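Local structure of MccF (Escherichia coli, 4IIY) at residues B[170-173]-B[178-181]; B[200-205]-B[333-338]; B[226-231]-B[300-305]. The protein acts as the self-immunity protein against the antibiotic microcin C7 and is probably a serine-type carboxypeptidase of the peptidase S66 family. The protein carries 1 engineered substitution. One frame throughout, in Å; residues are numbered along the deposited sequence.

Following the chain from the N terminus, contact 1 comes first: it closes the short loop, residues 173-177, between helix 168-172 and helix 178-191. Contact 2 opens further on, joining the loop after strand 198-199 to the end of strand 330-334, which brings together residues more than a hundred apart. Within that span lies contact 3, which ties the approach to edge strand 230-232 to the exit of strand 297-301. Contacts 2 and 3 share one mixed sheet and meet directly, since K302 of contact 3 bridges to D335 of contact 2. Both also reach the bound glutamylsulfamoyl inosine, through H338 and E304. Contact 1 stands beside them, touching contact 2 where CD2 of L178 packs near the backbone O of K205.

Contact 1: residues B[170-173]-B[178-181]; sequences PSFG and LVDI
The F172 ring receives V179 at its edge, near the ring plane, with CG2 of V179 lying 4.2 Å from CD1 of F172. F186, further along the second helix, forms an edge-to-face pair with the same ring, and L70 of helix 60-72 and P166 also pack against it. F172 sets out away from residues 178-181, but its ring comes back, CG standing anti to its own carbonyl carbon (chi1 -69°), and the side chain meets V179 at about a right angle.

V179 does most of the touching from the other side, and it does so with one methyl. Its CG2 is 3.5 Å from O of S171 and 3.9 Å from O of F172, so a single branch sits by two successive carbonyl oxygens as well as the ring edge. The CA atoms of F172 and V179 are 6.1 Å apart. The contact thus joins the weakly bonded helix 168-172 to the start region of helix 178-191 across a short loop. S171 turns its OG back to N of A167, while P170 touches the bound inhibitor and its carbonyl O accepts a hydrogen bond from NH2 of R62.

Everything that meets across this buried junction is a methyl against carbonyl oxygens and an aromatic edge, so what binds these two segments directly is probably close fit and burial rather than polar bonding.

Contact 2: residues B[200-205]-B[333-338]; sequences YTLPEK and GFDCSH. With 1EI (5'-O-(L-alpha-glutamylsulfamoyl)inosine), chain K.
P203 and D335 bring the two backbones closest, with CA atoms 7.6 Å apart, where the irregular segment 200-205 passes the point at which strand 330-334 gives way to loop. D335 is the centre of an inverse gamma turn, closed by a weak bond of 3.0 Å from N of C336 to O of F334, and this bend leads the chain off the mixed sheet toward the active site.

Y200 and F334 make a T-shaped pair: the edge of F334 points at the face of Y200, the ring centroids are 5.4 Å apart and the planes stand at 83°. CZ of F334 sits over the centre of the tyrosine ring, 4.1 Å from CD2 of Y200. The F334 ring gets there because chi1 of -171° sets CG opposite the residue's backbone N. The far end of the tyrosine is fixed too, OH bonding to O of T344.

D335 and P203 approach from opposite directions. CD of P203 lies 3.4 Å from OD2 of D335, and CG of the proline packs 3.9 Å from the carboxylate CG. L202 adds a looser touch, CD1 at 4.0 Å from the same OD2. The carboxylate is buried but well supplied: OD1 forms a salt bridge with K302, and OD2 accepts from ND2 of N227.

Beyond the turn comes H338, predicted to belong to the charge relay system; its ND1 bonds to OE1 of E270, and its NE2 accepts from the inhibitor's amino N at 3.1 Å.

Contact 3: residues B[226-231]-B[300-305]; sequences KNNCAF and LGKHEL. With 1EI (5'-O-(L-alpha-glutamylsulfamoyl)inosine), chain K; EDO (1,2-ethanediol), chain L.
C229 and K302 mark the nearest backbone approach, CA to CA 8.1 Å, between the chain entering strand 230-232 and the chain leaving strand 297-301; strand 330-334 runs between those two in the sheet. K302 spans the gap. Its chain bends at the last torsion (chi4 65°), and NZ donates to OD1 of N227 at 2.8 Å, coming from above the carbonyl plane by 40°. N of C229 reaches the same oxygen at 3.1 Å, but within that plane, which makes N227 the head of an Asx turn. OD1 of N228 comes across at a slant, 3.6 Å from CE of K302.

Besides its salt bridge to D335, NZ reaches O of G333, and W206 adds a cation-pi contact; ND2 of N227 also bonds to O of P203. A leucine in place of N227 would probably leave the lysine short of one acceptor, D335 and the carbonyl of P203 each short of a donor, and the Asx turn free to open.

Further along, E304 grips the inhibitor's ribose diol in bidentate fashion: O3' donates to OE1 at 2.7 Å and O2' to OE2 at 2.9 Å. Such a ligand site, built on loops just past the C-terminal ends of parallel strands, is typical of alpha/beta folds.

Contact 1: residues B[170-173]-B[178-181]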
# COMPACT_ATOMS: atom_id res chain seq x y z
N PRO B 170 22.14 -4.27 -2.94
CA PRO B 170 22.21 -2.93 -2.33
C PRO B 170 23.16 -2.89 -1.14
O PRO B 170 23.85 -1.89 -0.95
CB PRO B 170 20.76 -2.68 -1.88
CG PRO B 170 20.16 -4.03 -1.72
CD PRO B 170 20.81 -4.88 -2.79
N SER B 171 23.22 -3.95 -0.35
CA SER B 171 23.97 -3.87 0.89
C SER B 171 25.46 -4.16 0.72
O SER B 171 26.31 -3.42 1.21
CB SER B 171 23.39 -4.81 1.95
OG SER B 171 21.99 -4.62 2.11
N PHE B 172 25.78 -5.26 0.05
CA PHE B 172 27.18 -5.66 -0.08
C PHE B 172 27.84 -5.13 -1.35
O PHE B 172 29.06 -5.23 -1.48
CB PHE B 172 27.36 -7.17 0.10
CG PHE B 172 27.11 -7.63 1.51
CD1 PHE B 172 27.82 -7.07 2.55
CD2 PHE B 172 26.15 -8.58 1.79
CE1 PHE B 172 27.59 -7.46 3.87
CE2 PHE B 172 25.92 -8.98 3.10
CZ PHE B 172 26.64 -8.42 4.13
N GLY B 173 27.06 -4.54 -2.26
CA GLY B 173 27.62 -3.83 -3.39
C GLY B 173 27.87 -2.35 -3.12
O GLY B 173 28.38 -1.63 -3.99
N LEU B 178 31.09 2.53 3.97
CA LEU B 178 29.92 2.10 4.72
C LEU B 178 29.69 0.60 4.67
O LEU B 178 29.15 0.03 5.62
CB LEU B 178 28.68 2.89 4.29
CG LEU B 178 28.84 4.41 4.46
CD1 LEU B 178 27.57 5.15 4.04
CD2 LEU B 178 29.22 4.76 5.89
N VAL B 179 30.09 -0.05 3.59
CA VAL B 179 29.86 -1.49 3.46
C VAL B 179 30.55 -2.26 4.58
O VAL B 179 30.07 -3.30 5.00
CB VAL B 179 30.26 -2.02 2.07
CG1 VAL B 179 31.77 -1.94 1.84
CG2 VAL B 179 29.77 -3.44 1.88
N ASP B 180 31.69 -1.76 5.06
CA ASP B 180 32.43 -2.47 6.10
C ASP B 180 31.66 -2.50 7.41
O ASP B 180 31.73 -3.47 8.16
CB ASP B 180 33.82 -1.86 6.27
CG ASP B 180 34.63 -1.93 4.99
OD1 ASP B 180 34.67 -3.02 4.38
OD2 ASP B 180 35.21 -0.89 4.58
N ILE B 181 30.92 -1.43 7.69
CA ILE B 181 30.13 -1.35 8.91
C ILE B 181 28.92 -2.29 8.81
O ILE B 181 28.57 -2.99 9.77
CB ILE B 181 29.71 0.11 9.18
CG1 ILE B 181 30.94 1.03 9.19
CG2 ILE B 181 28.95 0.22 10.48
CD1 ILE B 181 32.04 0.60 10.15

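Contact 2: residues B[200-205]-B[333-338]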
# COMPACT_ATOMS: atom_id res chain seq x y z
N TYR B 200 23.56 -3.60 20.57
CA TYR B 200 23.98 -3.06 19.29
C TYR B 200 24.97 -1.91 19.42
O TYR B 200 24.84 -1.05 20.31
CB TYR B 200 22.77 -2.59 18.48
CG TYR B 200 22.05 -3.72 17.79
CD1 TYR B 200 22.48 -4.19 16.55
CD2 TYR B 200 20.94 -4.31 18.36
CE1 TYR B 200 21.84 -5.23 15.91
CE2 TYR B 200 20.28 -5.36 17.73
CZ TYR B 200 20.74 -5.80 16.51
OH TYR B 200 20.09 -6.85 15.89
N THR B 201 25.94 -1.89 18.51
CA THR B 201 26.77 -0.72 18.30
C THR B 201 25.96 0.32 17.53
O THR B 201 24.97 -0.00 16.88
CB THR B 201 28.01 -1.09 17.47
OG1 THR B 201 27.59 -1.72 16.25
CG2 THR B 201 28.89 -2.05 18.23
N LEU B 202 26.39 1.57 17.64
CA LEU B 202 25.75 2.68 16.95
C LEU B 202 26.69 3.17 15.86
O LEU B 202 27.78 3.65 16.16
CB LEU B 202 25.49 3.82 17.93
CG LEU B 202 24.81 5.06 17.36
CD1 LEU B 202 23.35 4.76 17.02
CD2 LEU B 202 24.90 6.23 18.34
N PRO B 203 26.30 3.02 14.58
CA PRO B 203 27.18 3.55 13.53
C PRO B 203 27.51 5.02 13.76
O PRO B 203 26.63 5.82 14.09
CB PRO B 203 26.36 3.36 12.25
CG PRO B 203 25.50 2.18 12.56
CD PRO B 203 25.13 2.34 14.01
N GLU B 204 28.77 5.38 13.58
CA GLU B 204 29.20 6.75 13.82
C GLU B 204 28.65 7.70 12.77
O GLU B 204 28.31 8.84 13.08
CB GLU B 204 30.73 6.84 13.87
CG GLU B 204 31.32 6.16 15.10
CD GLU B 204 32.82 6.33 15.21
OE1 GLU B 204 33.50 6.39 14.16
OE2 GLU B 204 33.33 6.39 16.35
N LYS B 205 28.56 7.23 11.54
CA LYS B 205 28.08 8.04 10.42
C LYS B 205 27.18 7.19 9.55
O LYS B 205 27.30 5.96 9.53
CB LYS B 205 29.26 8.54 9.58
CG LYS B 205 30.26 9.41 10.31
CD LYS B 205 29.70 10.79 10.56
CE LYS B 205 30.73 11.69 11.20
NZ LYS B 205 31.93 11.87 10.34
N GLY B 333 15.05 6.27 14.50
CA GLY B 333 16.26 6.31 13.71
C GLY B 333 17.21 5.14 13.89
O GLY B 333 18.42 5.30 13.78
N PHE B 334 16.68 3.96 14.15
CA PHE B 334 17.51 2.76 14.20
C PHE B 334 18.10 2.48 12.82
O PHE B 334 17.42 2.64 11.80
CB PHE B 334 16.67 1.57 14.72
CG PHE B 334 17.46 0.31 15.02
CD1 PHE B 334 18.57 0.33 15.85
CD2 PHE B 334 17.04 -0.90 14.51
CE1 PHE B 334 19.26 -0.84 16.13
CE2 PHE B 334 17.72 -2.07 14.80
CZ PHE B 334 18.84 -2.04 15.62
N ASP B 335 19.37 2.06 12.79
CA ASP B 335 20.09 1.83 11.55
C ASP B 335 19.84 0.43 11.01
O ASP B 335 20.77 -0.36 10.83
CB ASP B 335 21.58 2.08 11.75
CG ASP B 335 21.88 3.52 12.09
OD1 ASP B 335 21.80 4.38 11.18
OD2 ASP B 335 22.15 3.81 13.28
N CYS B 336 18.58 0.14 10.74
CA CYS B 336 18.20 -1.14 10.14
C CYS B 336 17.09 -0.82 9.16
O CYS B 336 15.90 -0.90 9.49
CB CYS B 336 17.77 -2.14 11.22
SG CYS B 336 17.47 -3.81 10.63
N SER B 337 17.49 -0.41 7.96
CA SER B 337 16.55 0.17 7.01
C SER B 337 17.24 0.25 5.66
O SER B 337 18.17 -0.51 5.39
CB SER B 337 16.12 1.56 7.48
OG SER B 337 17.20 2.47 7.43
N HIS B 338 16.77 1.16 4.80
CA HIS B 338 17.39 1.37 3.49
C HIS B 338 18.62 2.29 3.54
O HIS B 338 19.30 2.45 2.53
CB HIS B 338 16.39 1.97 2.51
CG HIS B 338 15.32 1.04 2.03
ND1 HIS B 338 14.38 0.46 2.86
CD2 HIS B 338 15.02 0.63 0.78
CE1 HIS B 338 13.55 -0.28 2.13
NE2 HIS B 338 13.92 -0.19 0.87
O6 1EI K . 19.13 3.17 -9.66
C6 1EI K . 19.31 3.27 -8.43
N1 1EI K . 20.03 4.27 -7.90
C2 1EI K . 20.23 4.39 -6.58
N3 1EI K . 19.73 3.52 -5.68
C5 1EI K . 18.72 2.27 -7.51
C4 1EI K . 18.99 2.47 -6.09
N7 1EI K . 17.97 1.16 -7.61
C8 1EI K . 17.77 0.68 -6.36
N9 1EI K . 18.38 1.47 -5.46
C1' 1EI K . 18.38 1.29 -4.00
O4' 1EI K . 18.31 -0.08 -3.63
C2' 1EI K . 17.12 1.93 -3.44
O2' 1EI K . 17.38 3.29 -3.09
C3' 1EI K . 16.82 1.09 -2.22
O3' 1EI K . 17.24 1.77 -1.05
C4' 1EI K . 17.66 -0.17 -2.37
C5' 1EI K . 16.82 -1.43 -2.28
O5' 1EI K . 15.87 -1.49 -3.35
SBF 1EI K . 14.69 -2.46 -3.23
OAE 1EI K . 14.32 -2.90 -4.56
OAF 1EI K . 15.15 -3.55 -2.41
NAQ 1EI K . 13.55 -1.69 -2.52
C 1EI K . 12.38 -2.19 -2.09
O 1EI K . 11.99 -3.35 -2.16
CA 1EI K . 11.46 -1.22 -1.41
N 1EI K . 11.99 0.13 -1.48
CB 1EI K . 10.07 -1.30 -2.04
CG 1EI K . 8.98 -1.13 -0.99
CD 1EI K . 8.78 0.33 -0.66
OE1 1EI K . 9.67 1.15 -0.96
OE2 1EI K . 7.71 0.67 -0.11

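Contact 3: residues B[226-231]-B[300-305]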
# COMPACT_ATOMS: atom_id res chain seq x y z
N LYS B 226 26.24 12.68 10.94
CA LYS B 226 26.33 12.19 12.31
C LYS B 226 25.04 11.44 12.66
O LYS B 226 23.96 11.77 12.17
CB LYS B 226 26.55 13.35 13.28
CG LYS B 226 27.89 14.05 13.11
CD LYS B 226 29.01 13.27 13.78
CE LYS B 226 30.37 13.91 13.51
NZ LYS B 226 30.39 15.36 13.83
N ASN B 227 25.16 10.44 13.52
CA ASN B 227 23.99 9.66 13.89
C ASN B 227 23.05 10.44 14.79
O ASN B 227 23.39 10.77 15.92
CB ASN B 227 24.38 8.34 14.53
CG ASN B 227 23.32 7.29 14.34
OD1 ASN B 227 22.12 7.58 14.44
ND2 ASN B 227 23.74 6.08 14.01
N ASN B 228 21.86 10.72 14.27
CA ASN B 228 20.87 11.53 14.97
C ASN B 228 19.70 10.71 15.52
O ASN B 228 18.61 11.24 15.73
CB ASN B 228 20.36 12.65 14.06
CG ASN B 228 19.70 12.13 12.80
OD1 ASN B 228 19.87 10.96 12.43
ND2 ASN B 228 18.94 12.99 12.13
N CYS B 229 19.92 9.42 15.73
CA CYS B 229 18.94 8.55 16.38
C CYS B 229 18.49 9.18 17.70
O CYS B 229 19.33 9.74 18.43
CB CYS B 229 19.61 7.19 16.63
SG CYS B 229 18.56 5.84 17.20
N ALA B 230 17.21 9.07 18.04
CA ALA B 230 16.68 9.66 19.27
C ALA B 230 15.84 8.64 20.01
O ALA B 230 15.12 7.84 19.39
CB ALA B 230 15.84 10.90 18.95
N PHE B 231 15.93 8.65 21.33
CA PHE B 231 15.17 7.76 22.19
C PHE B 231 14.11 8.58 22.92
O PHE B 231 14.43 9.35 23.84
CB PHE B 231 16.08 7.06 23.20
CG PHE B 231 16.99 6.00 22.61
CD1 PHE B 231 16.75 4.66 22.83
CD2 PHE B 231 18.10 6.36 21.85
CE1 PHE B 231 17.57 3.68 22.32
CE2 PHE B 231 18.93 5.38 21.32
CZ PHE B 231 18.67 4.04 21.56
N LEU B 300 11.47 3.03 14.79
CA LEU B 300 11.42 3.54 13.43
C LEU B 300 12.82 3.44 12.84
O LEU B 300 13.77 4.06 13.36
CB LEU B 300 10.99 5.01 13.40
CG LEU B 300 9.64 5.37 14.02
CD1 LEU B 300 9.43 6.88 13.94
CD2 LEU B 300 8.49 4.63 13.34
N GLY B 301 12.98 2.67 11.77
CA GLY B 301 14.24 2.69 11.05
C GLY B 301 14.43 4.03 10.36
O GLY B 301 13.45 4.70 10.00
N LYS B 302 15.67 4.46 10.17
CA LYS B 302 15.89 5.70 9.42
C LYS B 302 15.23 5.59 8.05
O LYS B 302 15.39 4.59 7.36
CB LYS B 302 17.38 6.00 9.24
CG LYS B 302 18.14 6.36 10.51
CD LYS B 302 19.52 6.91 10.15
CE LYS B 302 20.24 7.50 11.35
NZ LYS B 302 20.54 6.47 12.38
N HIS B 303 14.53 6.64 7.64
CA HIS B 303 13.79 6.66 6.39
C HIS B 303 14.65 7.24 5.27
O HIS B 303 14.99 8.43 5.31
CB HIS B 303 12.53 7.52 6.55
CG HIS B 303 11.53 7.38 5.44
ND1 HIS B 303 10.24 6.97 5.67
CD2 HIS B 303 11.62 7.61 4.10
CE1 HIS B 303 9.58 6.93 4.52
NE2 HIS B 303 10.39 7.31 3.56
N GLU B 304 14.99 6.44 4.27
CA GLU B 304 15.83 6.89 3.15
C GLU B 304 15.13 7.98 2.34
O GLU B 304 14.06 7.75 1.78
CB GLU B 304 16.12 5.69 2.25
CG GLU B 304 16.88 6.01 0.96
CD GLU B 304 17.01 4.81 0.03
OE1 GLU B 304 16.08 3.98 -0.04
OE2 GLU B 304 18.07 4.68 -0.62
N LEU B 305 15.73 9.17 2.28
CA LEU B 305 15.26 10.25 1.41
C LEU B 305 13.75 10.52 1.58
O LEU B 305 13.00 10.59 0.61
CB LEU B 305 15.62 9.94 -0.05
CG LEU B 305 17.12 9.79 -0.32
CD1 LEU B 305 17.38 9.26 -1.72
CD2 LEU B 305 17.82 11.12 -0.12
O6 1EI K . 19.13 3.17 -9.66
C6 1EI K . 19.31 3.27 -8.43
N1 1EI K . 20.03 4.27 -7.90
C2 1EI K . 20.23 4.39 -6.58
N3 1EI K . 19.73 3.52 -5.68
C5 1EI K . 18.72 2.27 -7.51
C4 1EI K . 18.99 2.47 -6.09
N7 1EI K . 17.97 1.16 -7.61
C8 1EI K . 17.77 0.68 -6.36
N9 1EI K . 18.38 1.47 -5.46
C1' 1EI K . 18.38 1.29 -4.00
O4' 1EI K . 18.31 -0.08 -3.63
C2' 1EI K . 17.12 1.93 -3.44
O2' 1EI K . 17.38 3.29 -3.09
C3' 1EI K . 16.82 1.09 -2.22
O3' 1EI K . 17.24 1.77 -1.05
C4' 1EI K . 17.66 -0.17 -2.37
C5' 1EI K . 16.82 -1.43 -2.28
O5' 1EI K . 15.87 -1.49 -3.35
SBF 1EI K . 14.69 -2.46 -3.23
OAE 1EI K . 14.32 -2.90 -4.56
OAF 1EI K . 15.15 -3.55 -2.41
NAQ 1EI K . 13.55 -1.69 -2.52
C 1EI K . 12.38 -2.19 -2.09
O 1EI K . 11.99 -3.35 -2.16
CA 1EI K . 11.46 -1.22 -1.41
N 1EI K . 11.99 0.13 -1.48
CB 1EI K . 10.07 -1.30 -2.04
CG 1EI K . 8.98 -1.13 -0.99
CD 1EI K . 8.78 0.33 -0.66
OE1 1EI K . 9.67 1.15 -0.96
OE2 1EI K . 7.71 0.67 -0.11
C1 EDO L . 10.19 4.76 9.24
O1 EDO L . 11.26 4.71 8.28
C2 EDO L . 9.56 6.15 9.31
O2 EDO L . 8.86 6.42 8.08